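Local coordinates for protein P47 (Clostridium botulinum, PDB 6EKT), which is encoded in a botulinum neurotoxin type A2 gene cluster, resembles tubular lipid-binding proteins, and may help protect the toxin in the host gut, at residues N250-R255 with L395-I400; K266-V271 with N283-N288; K317-G322 with E337-N342. All blocks are in the same frame, centred on the assembly; numbering follows the deposited sequence.

Contact 1: N250-R255 with L395-I400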
loop_
_atom_site.group_PDB
_atom_site.type_symbol
_atom_site.label_atom_id
_atom_site.label_comp_id
_atom_site.label_asym_id
_atom_site.label_seq_id
_atom_site.Cartn_x
_atom_site.Cartn_y
_atom_site.Cartn_z
ATOM N N ASN A 250 -5.730 0.155 12.362
ATOM C CA ASN A 250 -6.633 1.114 11.735
ATOM C C ASN A 250 -7.827 0.569 10.999
ATOM O O ASN A 250 -8.744 1.322 10.648
ATOM C CB ASN A 250 -5.826 2.029 10.820
ATOM C CG ASN A 250 -4.701 2.685 11.555
ATOM O OD1 ASN A 250 -3.527 2.333 11.360
ATOM N ND2 ASN A 250 -5.042 3.605 12.451
ATOM N N MET A 251 -7.851 -0.730 10.764
ATOM C CA MET A 251 -9.020 -1.320 10.131
ATOM C C MET A 251 -9.715 -2.376 11.003
ATOM O O MET A 251 -10.955 -2.477 11.015
ATOM C CB MET A 251 -8.647 -1.813 8.737
ATOM C CG MET A 251 -8.305 -0.602 7.887
ATOM S SD MET A 251 -7.084 -0.863 6.631
ATOM C CE MET A 251 -8.214 -1.240 5.307
ATOM N N VAL A 252 -8.923 -3.122 11.759
ATOM C CA VAL A 252 -9.480 -4.187 12.599
ATOM C C VAL A 252 -9.867 -3.706 14.005
ATOM O O VAL A 252 -10.964 -4.027 14.466
ATOM C CB VAL A 252 -8.547 -5.417 12.658
ATOM C CG1 VAL A 252 -9.069 -6.484 13.614
ATOM C CG2 VAL A 252 -8.383 -6.026 11.269
ATOM N N LEU A 253 -8.979 -2.966 14.677
ATOM C CA LEU A 253 -9.166 -2.621 16.102
ATOM C C LEU A 253 -10.518 -1.971 16.398
ATOM O O LEU A 253 -11.139 -2.311 17.393
ATOM C CB LEU A 253 -8.013 -1.745 16.652
ATOM C CG LEU A 253 -7.871 -1.594 18.184
ATOM C CD1 LEU A 253 -7.459 -2.926 18.822
ATOM C CD2 LEU A 253 -6.879 -0.501 18.562
ATOM N N SER A 254 -10.980 -1.079 15.523
ATOM C CA SER A 254 -12.254 -0.362 15.734
ATOM C C SER A 254 -13.501 -1.060 15.164
ATOM O O SER A 254 -14.617 -0.491 15.207
ATOM C CB SER A 254 -12.163 1.060 15.178
ATOM O OG SER A 254 -12.156 0.999 13.767
ATOM N N ARG A 255 -13.328 -2.288 14.662
ATOM C CA ARG A 255 -14.447 -3.054 14.104
ATOM C C ARG A 255 -14.635 -4.443 14.715
ATOM O O ARG A 255 -15.721 -4.983 14.619
ATOM C CB ARG A 255 -14.327 -3.190 12.588
ATOM C CG ARG A 255 -14.373 -1.863 11.820
ATOM C CD ARG A 255 -15.751 -1.201 11.897
ATOM N NE ARG A 255 -16.822 -2.114 11.487
ATOM C CZ ARG A 255 -18.117 -1.903 11.692
ATOM N NH1 ARG A 255 -18.537 -0.806 12.308
ATOM N NH2 ARG A 255 -19.007 -2.799 11.283
ATOM N N LEU A 395 -18.054 -13.260 16.724
ATOM C CA LEU A 395 -16.633 -13.002 16.410
ATOM C C LEU A 395 -16.364 -12.569 14.970
ATOM O O LEU A 395 -15.330 -11.934 14.683
ATOM C CB LEU A 395 -15.765 -14.211 16.782
ATOM C CG LEU A 395 -15.643 -14.551 18.273
ATOM C CD1 LEU A 395 -14.800 -15.800 18.431
ATOM C CD2 LEU A 395 -15.055 -13.420 19.114
ATOM N N GLY A 396 -17.274 -12.918 14.068
ATOM C CA GLY A 396 -17.239 -12.391 12.705
ATOM C C GLY A 396 -17.675 -10.931 12.694
ATOM O O GLY A 396 -18.503 -10.526 13.504
ATOM N N PHE A 397 -17.127 -10.132 11.776
ATOM C CA PHE A 397 -17.452 -8.692 11.719
ATOM C C PHE A 397 -17.078 -8.112 10.356
ATOM O O PHE A 397 -16.292 -8.718 9.616
ATOM C CB PHE A 397 -16.733 -7.916 12.850
ATOM C CG PHE A 397 -15.221 -8.014 12.794
ATOM C CD1 PHE A 397 -14.544 -9.098 13.387
ATOM C CD2 PHE A 397 -14.466 -7.024 12.151
ATOM C CE1 PHE A 397 -13.162 -9.190 13.330
ATOM C CE2 PHE A 397 -13.081 -7.115 12.098
ATOM C CZ PHE A 397 -12.434 -8.195 12.681
ATOM N N GLU A 398 -17.639 -6.943 10.049
ATOM C CA GLU A 398 -17.414 -6.271 8.781
ATOM C C GLU A 398 -16.401 -5.147 8.950
ATOM O O GLU A 398 -16.405 -4.442 9.962
ATOM C CB GLU A 398 -18.749 -5.700 8.285
ATOM C CG GLU A 398 -18.897 -5.587 6.781
ATOM C CD GLU A 398 -20.302 -5.125 6.379
ATOM O OE1 GLU A 398 -21.294 -5.654 6.911
ATOM O OE2 GLU A 398 -20.407 -4.232 5.524
ATOM N N LEU A 399 -15.532 -4.976 7.949
ATOM C CA LEU A 399 -14.738 -3.771 7.866
ATOM C C LEU A 399 -15.591 -2.678 7.265
ATOM O O LEU A 399 -16.580 -2.951 6.570
ATOM C CB LEU A 399 -13.495 -3.985 6.991
ATOM C CG LEU A 399 -12.514 -5.107 7.366
ATOM C CD1 LEU A 399 -11.347 -5.067 6.385
ATOM C CD2 LEU A 399 -11.999 -5.005 8.798
ATOM N N ILE A 400 -15.204 -1.438 7.536
ATOM C CA ILE A 400 -15.716 -0.290 6.802
ATOM C C ILE A 400 -15.027 -0.319 5.450
ATOM O O ILE A 400 -13.780 -0.297 5.363
ATOM C CB ILE A 400 -15.373 1.033 7.504
ATOM C CG1 ILE A 400 -16.045 1.099 8.875
ATOM C CG2 ILE A 400 -15.749 2.239 6.632
ATOM C CD1 ILE A 400 -15.190 1.813 9.893
HETATM O O HOH W 1 -12.667 -1.195 9.128
#

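Contact 2: K266-V271 with N283-N288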
loop_
_atom_site.group_PDB
_atom_site.type_symbol
_atom_site.label_atom_id
_atom_site.label_comp_id
_atom_site.label_asym_id
_atom_site.label_seq_id
_atom_site.Cartn_x
_atom_site.Cartn_y
_atom_site.Cartn_z
ATOM N N LYS A 266 -13.662 -0.384 21.160
ATOM C CA LYS A 266 -12.272 -0.286 20.733
ATOM C C LYS A 266 -11.310 -0.095 21.908
ATOM O O LYS A 266 -10.247 -0.721 21.941
ATOM C CB LYS A 266 -12.116 0.861 19.712
ATOM C CG LYS A 266 -10.702 1.032 19.163
ATOM C CD LYS A 266 -10.555 2.353 18.411
ATOM C CE LYS A 266 -9.147 2.489 17.848
ATOM N NZ LYS A 266 -9.011 3.702 16.977
ATOM N N ASN A 267 -11.705 0.736 22.876
ATOM C CA ASN A 267 -10.857 1.097 24.024
ATOM C C ASN A 267 -10.499 -0.098 24.945
ATOM O O ASN A 267 -9.571 0.005 25.754
ATOM C CB ASN A 267 -11.507 2.234 24.827
ATOM C CG ASN A 267 -12.773 1.791 25.533
ATOM O OD1 ASN A 267 -13.763 1.411 24.899
ATOM N ND2 ASN A 267 -12.737 1.800 26.856
ATOM N N ASN A 268 -11.225 -1.216 24.808
ATOM C CA ASN A 268 -10.932 -2.451 25.554
ATOM C C ASN A 268 -9.814 -3.282 24.953
ATOM O O ASN A 268 -9.415 -4.305 25.524
ATOM C CB ASN A 268 -12.198 -3.316 25.685
ATOM C CG ASN A 268 -13.262 -2.646 26.531
ATOM O OD1 ASN A 268 -14.254 -2.130 26.017
ATOM N ND2 ASN A 268 -13.033 -2.606 27.834
ATOM N N PHE A 269 -9.291 -2.845 23.804
ATOM C CA PHE A 269 -8.295 -3.618 23.087
ATOM C C PHE A 269 -7.133 -2.727 22.659
ATOM O O PHE A 269 -7.249 -1.502 22.678
ATOM C CB PHE A 269 -8.906 -4.252 21.830
ATOM C CG PHE A 269 -10.141 -5.080 22.089
ATOM C CD1 PHE A 269 -11.426 -4.488 22.074
ATOM C CD2 PHE A 269 -10.036 -6.452 22.321
ATOM C CE1 PHE A 269 -12.580 -5.248 22.292
ATOM C CE2 PHE A 269 -11.195 -7.220 22.537
ATOM C CZ PHE A 269 -12.461 -6.621 22.520
ATOM N N GLU A 270 -6.034 -3.364 22.258
ATOM C CA GLU A 270 -4.859 -2.668 21.748
ATOM C C GLU A 270 -4.007 -3.617 20.910
ATOM O O GLU A 270 -4.083 -4.841 21.066
ATOM C CB GLU A 270 -4.032 -2.082 22.912
ATOM C CG GLU A 270 -3.240 -3.107 23.707
ATOM C CD GLU A 270 -2.591 -2.517 24.943
ATOM O OE1 GLU A 270 -3.260 -2.470 25.979
ATOM O OE2 GLU A 270 -1.414 -2.101 24.880
ATOM N N VAL A 271 -3.166 -3.029 20.052
ATOM C CA VAL A 271 -2.219 -3.779 19.254
ATOM C C VAL A 271 -0.889 -3.895 19.999
ATOM O O VAL A 271 -0.307 -2.889 20.404
ATOM C CB VAL A 271 -1.985 -3.101 17.868
ATOM C CG1 VAL A 271 -0.820 -3.754 17.143
ATOM C CG2 VAL A 271 -3.248 -3.177 17.022
ATOM N N ASN A 283 -7.032 -7.859 24.566
ATOM C CA ASN A 283 -7.809 -6.995 25.432
ATOM C C ASN A 283 -6.876 -6.403 26.499
ATOM O O ASN A 283 -5.820 -6.979 26.825
ATOM C CB ASN A 283 -8.975 -7.776 26.102
ATOM C CG ASN A 283 -8.483 -8.875 27.050
ATOM O OD1 ASN A 283 -7.604 -9.654 26.700
ATOM N ND2 ASN A 283 -9.066 -8.944 28.262
ATOM N N ASN A 284 -7.273 -5.252 27.030
ATOM C CA ASN A 284 -6.542 -4.583 28.120
ATOM C C ASN A 284 -7.363 -4.519 29.416
ATOM O O ASN A 284 -6.947 -3.886 30.399
ATOM C CB ASN A 284 -6.128 -3.175 27.672
ATOM C CG ASN A 284 -7.311 -2.303 27.256
ATOM O OD1 ASN A 284 -8.422 -2.461 27.745
ATOM N ND2 ASN A 284 -7.059 -1.347 26.359
ATOM N N SER A 285 -8.538 -5.156 29.406
ATOM C CA SER A 285 -9.483 -5.141 30.524
ATOM C C SER A 285 -10.561 -6.224 30.290
ATOM O O SER A 285 -10.689 -6.770 29.180
ATOM C CB SER A 285 -10.135 -3.753 30.632
ATOM O OG SER A 285 -10.472 -3.291 29.334
ATOM N N THR A 286 -11.325 -6.536 31.334
ATOM C CA THR A 286 -12.434 -7.496 31.239
ATOM C C THR A 286 -13.437 -7.037 30.199
ATOM O O THR A 286 -13.732 -5.844 30.079
ATOM C CB THR A 286 -13.186 -7.616 32.572
ATOM O OG1 THR A 286 -12.228 -7.755 33.616
ATOM C CG2 THR A 286 -14.117 -8.836 32.561
ATOM N N LEU A 287 -13.927 -7.997 29.438
ATOM C CA LEU A 287 -14.908 -7.737 28.423
ATOM C C LEU A 287 -16.249 -8.190 28.945
ATOM O O LEU A 287 -16.464 -9.380 29.187
ATOM C CB LEU A 287 -14.524 -8.456 27.128
ATOM C CG LEU A 287 -13.077 -8.283 26.627
ATOM C CD1 LEU A 287 -12.929 -9.056 25.320
ATOM C CD2 LEU A 287 -12.731 -6.810 26.415
ATOM N N ASN A 288 -17.132 -7.214 29.151
ATOM C CA ASN A 288 -18.448 -7.447 29.745
ATOM C C ASN A 288 -19.452 -7.690 28.630
ATOM O O ASN A 288 -19.936 -6.731 28.013
ATOM C CB ASN A 288 -18.868 -6.217 30.553
ATOM C CG ASN A 288 -18.020 -6.023 31.782
ATOM O OD1 ASN A 288 -18.102 -6.809 32.716
ATOM N ND2 ASN A 288 -17.188 -4.977 31.785
#

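Contact 3: K317-G322 with E337-N342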
loop_
_atom_site.group_PDB
_atom_site.type_symbol
_atom_site.label_atom_id
_atom_site.label_comp_id
_atom_site.label_asym_id
_atom_site.label_seq_id
_atom_site.Cartn_x
_atom_site.Cartn_y
_atom_site.Cartn_z
ATOM N N LYS A 317 -6.999 -15.742 13.864
ATOM C CA LYS A 317 -7.137 -16.783 14.872
ATOM C C LYS A 317 -7.391 -16.058 16.178
ATOM O O LYS A 317 -6.583 -15.224 16.613
ATOM C CB LYS A 317 -5.877 -17.663 14.961
ATOM C CG LYS A 317 -5.909 -18.733 16.054
ATOM C CD LYS A 317 -4.661 -19.630 16.029
ATOM C CE LYS A 317 -4.869 -20.872 15.178
ATOM N NZ LYS A 317 -3.748 -21.858 15.331
ATOM N N ILE A 318 -8.512 -16.401 16.810
ATOM C CA ILE A 318 -8.985 -15.715 18.012
ATOM C C ILE A 318 -9.030 -16.757 19.118
ATOM O O ILE A 318 -9.680 -17.804 18.971
ATOM C CB ILE A 318 -10.383 -15.057 17.821
ATOM C CG1 ILE A 318 -10.347 -14.048 16.672
ATOM C CG2 ILE A 318 -10.844 -14.388 19.117
ATOM C CD1 ILE A 318 -11.711 -13.617 16.148
ATOM N N SER A 319 -8.299 -16.481 20.191
ATOM C CA SER A 319 -8.227 -17.355 21.365
ATOM C C SER A 319 -8.704 -16.536 22.563
ATOM O O SER A 319 -8.237 -15.408 22.792
ATOM C CB SER A 319 -6.791 -17.880 21.543
ATOM O OG SER A 319 -6.708 -18.781 22.641
ATOM N N LEU A 320 -9.669 -17.074 23.315
ATOM C CA LEU A 320 -10.201 -16.328 24.453
ATOM C C LEU A 320 -10.564 -17.247 25.617
ATOM O O LEU A 320 -10.845 -18.443 25.404
ATOM C CB LEU A 320 -11.405 -15.462 24.018
ATOM C CG LEU A 320 -12.696 -16.170 23.578
ATOM C CD1 LEU A 320 -13.570 -16.431 24.804
ATOM C CD2 LEU A 320 -13.478 -15.389 22.527
ATOM N N ARG A 321 -10.566 -16.668 26.818
ATOM C CA ARG A 321 -10.918 -17.368 28.050
ATOM C C ARG A 321 -11.832 -16.453 28.838
ATOM O O ARG A 321 -11.574 -15.243 28.952
ATOM C CB ARG A 321 -9.651 -17.637 28.871
ATOM C CG ARG A 321 -9.768 -18.542 30.104
ATOM C CD ARG A 321 -8.361 -18.930 30.614
ATOM N NE ARG A 321 -7.373 -19.017 29.501
ATOM C CZ ARG A 321 -6.374 -18.155 29.251
ATOM N NH1 ARG A 321 -5.584 -18.346 28.208
ATOM N NH2 ARG A 321 -6.135 -17.112 30.034
ATOM N N GLY A 322 -12.871 -17.046 29.422
ATOM C CA GLY A 322 -13.824 -16.284 30.230
ATOM C C GLY A 322 -14.591 -17.173 31.196
ATOM O O GLY A 322 -14.234 -18.335 31.432
ATOM N N GLU A 337 -13.275 -21.651 27.325
ATOM C CA GLU A 337 -12.240 -21.193 26.399
ATOM C C GLU A 337 -12.765 -21.409 25.012
ATOM O O GLU A 337 -13.457 -22.395 24.778
ATOM C CB GLU A 337 -10.962 -22.020 26.591
ATOM C CG GLU A 337 -10.254 -21.697 27.892
ATOM C CD GLU A 337 -8.894 -22.368 28.017
ATOM O OE1 GLU A 337 -8.060 -22.245 27.092
ATOM O OE2 GLU A 337 -8.666 -23.000 29.066
ATOM N N ILE A 338 -12.441 -20.509 24.087
ATOM C CA ILE A 338 -12.889 -20.639 22.714
ATOM C C ILE A 338 -11.685 -20.361 21.817
ATOM O O ILE A 338 -10.903 -19.439 22.085
ATOM C CB ILE A 338 -14.033 -19.629 22.389
ATOM C CG1 ILE A 338 -15.274 -19.908 23.262
ATOM C CG2 ILE A 338 -14.465 -19.692 20.922
ATOM C CD1 ILE A 338 -16.323 -18.816 23.205
ATOM N N GLN A 339 -11.582 -21.145 20.742
ATOM C CA GLN A 339 -10.623 -20.907 19.668
ATOM C C GLN A 339 -11.359 -20.854 18.322
ATOM O O GLN A 339 -11.923 -21.867 17.894
ATOM C CB GLN A 339 -9.557 -22.011 19.670
ATOM C CG GLN A 339 -8.819 -22.190 20.996
ATOM C CD GLN A 339 -9.489 -23.169 21.940
ATOM O OE1 GLN A 339 -10.161 -24.113 21.512
ATOM N NE2 GLN A 339 -9.299 -22.961 23.239
ATOM N N SER A 340 -11.337 -19.684 17.670
ATOM C CA SER A 340 -12.075 -19.435 16.434
ATOM C C SER A 340 -11.104 -19.035 15.332
ATOM O O SER A 340 -10.133 -18.310 15.584
ATOM C CB SER A 340 -13.048 -18.288 16.671
ATOM O OG SER A 340 -13.861 -18.035 15.546
ATOM N N ILE A 341 -11.364 -19.516 14.129
ATOM C CA ILE A 341 -10.603 -19.110 12.940
ATOM C C ILE A 341 -11.568 -18.427 11.988
ATOM O O ILE A 341 -12.554 -19.032 11.559
ATOM C CB ILE A 341 -9.897 -20.317 12.273
ATOM C CG1 ILE A 341 -8.939 -20.973 13.277
ATOM C CG2 ILE A 341 -9.155 -19.874 11.005
ATOM C CD1 ILE A 341 -8.584 -22.423 12.982
ATOM N N ASN A 342 -11.284 -17.169 11.659
ATOM C CA ASN A 342 -12.237 -16.330 10.933
ATOM C C ASN A 342 -11.616 -15.803 9.646
ATOM O O ASN A 342 -10.704 -14.954 9.690
ATOM C CB ASN A 342 -12.699 -15.178 11.813
ATOM C CG ASN A 342 -13.419 -15.662 13.070
ATOM O OD1 ASN A 342 -12.779 -16.097 14.028
ATOM N ND2 ASN A 342 -14.756 -15.650 13.042
#

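Contact 1: N250-R255 with L395-I400
Phe397 meets two residues of 250-255. Its ring carbon CD2 lies 3.4 Å from the backbone O of Arg255, and CZ touches Val252 CG1 at 3.9 Å. The valine stands crosswise to the phenylalanine side chain. The other neighbours of the ring include Phe355 of strand 352-368, to which Phe397 is also bonded through the backbone. Glu398 contributes its backbone rather than its carboxylate. Its O accepts a nearly straight hydrogen bond from Arg255 NE, 2.8 Å long with an angle of 168° at the hydrogen. This O sits at the edge of the guanidinium, in its plane. Arg255 NH2 adds a weak bond to the same oxygen. The bends of the arginine chain at chi2 and chi3 (-68° and -53°) curl it round so that NE points at this oxygen. The Glu398 carboxylate stays apart from the guanidinium. Leu399 places CD2 3.5 Å from Met251 O, packs against Phe430 and shares a backbone bond with Ala353. Ile400 lays CD1 3.7 Å from Arg255 CD. One water links the segments, donating to Met251 O and accepting from Ile400 N at 3.0 Å. The contact therefore packs the C-terminal part of helix 244-252 and the residues that follow against a short, weakly bonded strand that pairs with strand 352-368 in the antiparallel sheet of a TULIP-like fold.

Contact 2: K266-V271 with N283-N288
The Phe269 ring has Leu287 CD1 and Asn283 CA beside it, both in oblique positions, and Lys266 O at its edge, in plane. Phe306 of strand 297-311 meets the same ring edge-to-face. The amide of Asn284 has Asn267 O in its plane, and the amide of Asn268 has Ser285 OG close to its plane. These groups belong to a beta hairpin of strands 269-273 and 279-288, in the antiparallel sheet of this TULIP-like protein. Phe269 and Asn283 form an antiparallel non-hydrogen-bonded pair with CA atoms 4.1 Å apart and diverging side chains. Beyond this pair one backbone bond is joined by bonds of asparagine and serine side chains. Asn284 grips the 3-10 turn twice: its ND2 donates to Asn267 O at 2.9 Å, and its backbone N donates to Asn268 O at 2.8 Å. The second donor lies above the carbonyl plane. Asn284 CG sits between its own backbone N and carbonyl carbon (chi1 58°), which holds the amide against the turn. Next to these polar groups, Leu287 splits its two methyls. CD1 rests 3.7 Å from Phe269 CZ, and CD2 lies 3.6 Å from Asn268 CB. The leucine runs across the phenylalanine side chain. Asn283 leads its amide away from 266-271: ND2 bonds to Ser285 O and to Asn304 O, and OD1 accepts from Phe306 N. This ties the strand 279-288 to its sheet neighbour, strand 297-311. Ser285 OG joins the amides of Asn268 and Asn284: it accepts from Asn268 ND2 at 3.0 Å and donates to Asn284 OD1 at 2.7 Å, nearly along the C=O axis.

Contact 3: K317-G322 with E337-N342
Ile318 and Ser340 form an antiparallel hydrogen-bonded pair, Ile318 N to Ser340 O and Ser340 N to Ile318 O, both 2.8 Å. Leu320 and Ile338 repeat this pair of hydrogen bonds, with Leu320 N 2.9 Å from Ile338 O. The strands run antiparallel, 166° apart, with axes 4.7 Å from each other. On the face of Ile318 and Leu320, Leu320 lies alongside Ile338, pointing the same way, with CG 3.9 Å from Ile338 CB. Leu320 CG lies between its backbone N and carbonyl carbon (chi1 67°), which leans the side chain toward Ile338. Ile318 CD1 reaches Asn342 OD1 at 3.4 Å. That oxygen also accepts a 2.7 Å hydrogen bond from Ser340 OG, and Asn342 ND2 donates to Glu356 O. The asparagine amide is thus held from both ends. On the other face Arg321 and Glu337 run side by side, CG to CG 3.9 Å. Their charges stay beyond salt-bridge distance. Further out, Ile391 of helix 374-394 packs on Leu320 and Ile338, while Leu395 covers Ile318 and Ser340. Here the hairpin of strands 315-326 and 329-347 pairs regularly and packs one face on a helix, consistent with the sheet wrapped round a long helix in this TULIP-like protein.

In the fold
All three contacts reach the same curled antiparallel sheet and lie on one side of the chain's centre. Contact 1 joins distant parts of the chain, and contacts 2 and 3 are hairpins that fall in the sequence between its two segments. Contacts 1 and 2 have centres about 14 Å apart and touch: Leu253 CD1 packs 3.6 Å from Phe269 CB. Contacts 1 and 3, with centres about 16 Å apart, meet where Leu395 CD1 lies 3.5 Å from Ser340 CB. The two hairpins do not touch; their nearest atoms are about 7 Å apart. Strand 297-311 lies between them in the sheet, pairing with 279-288 and with 315-326.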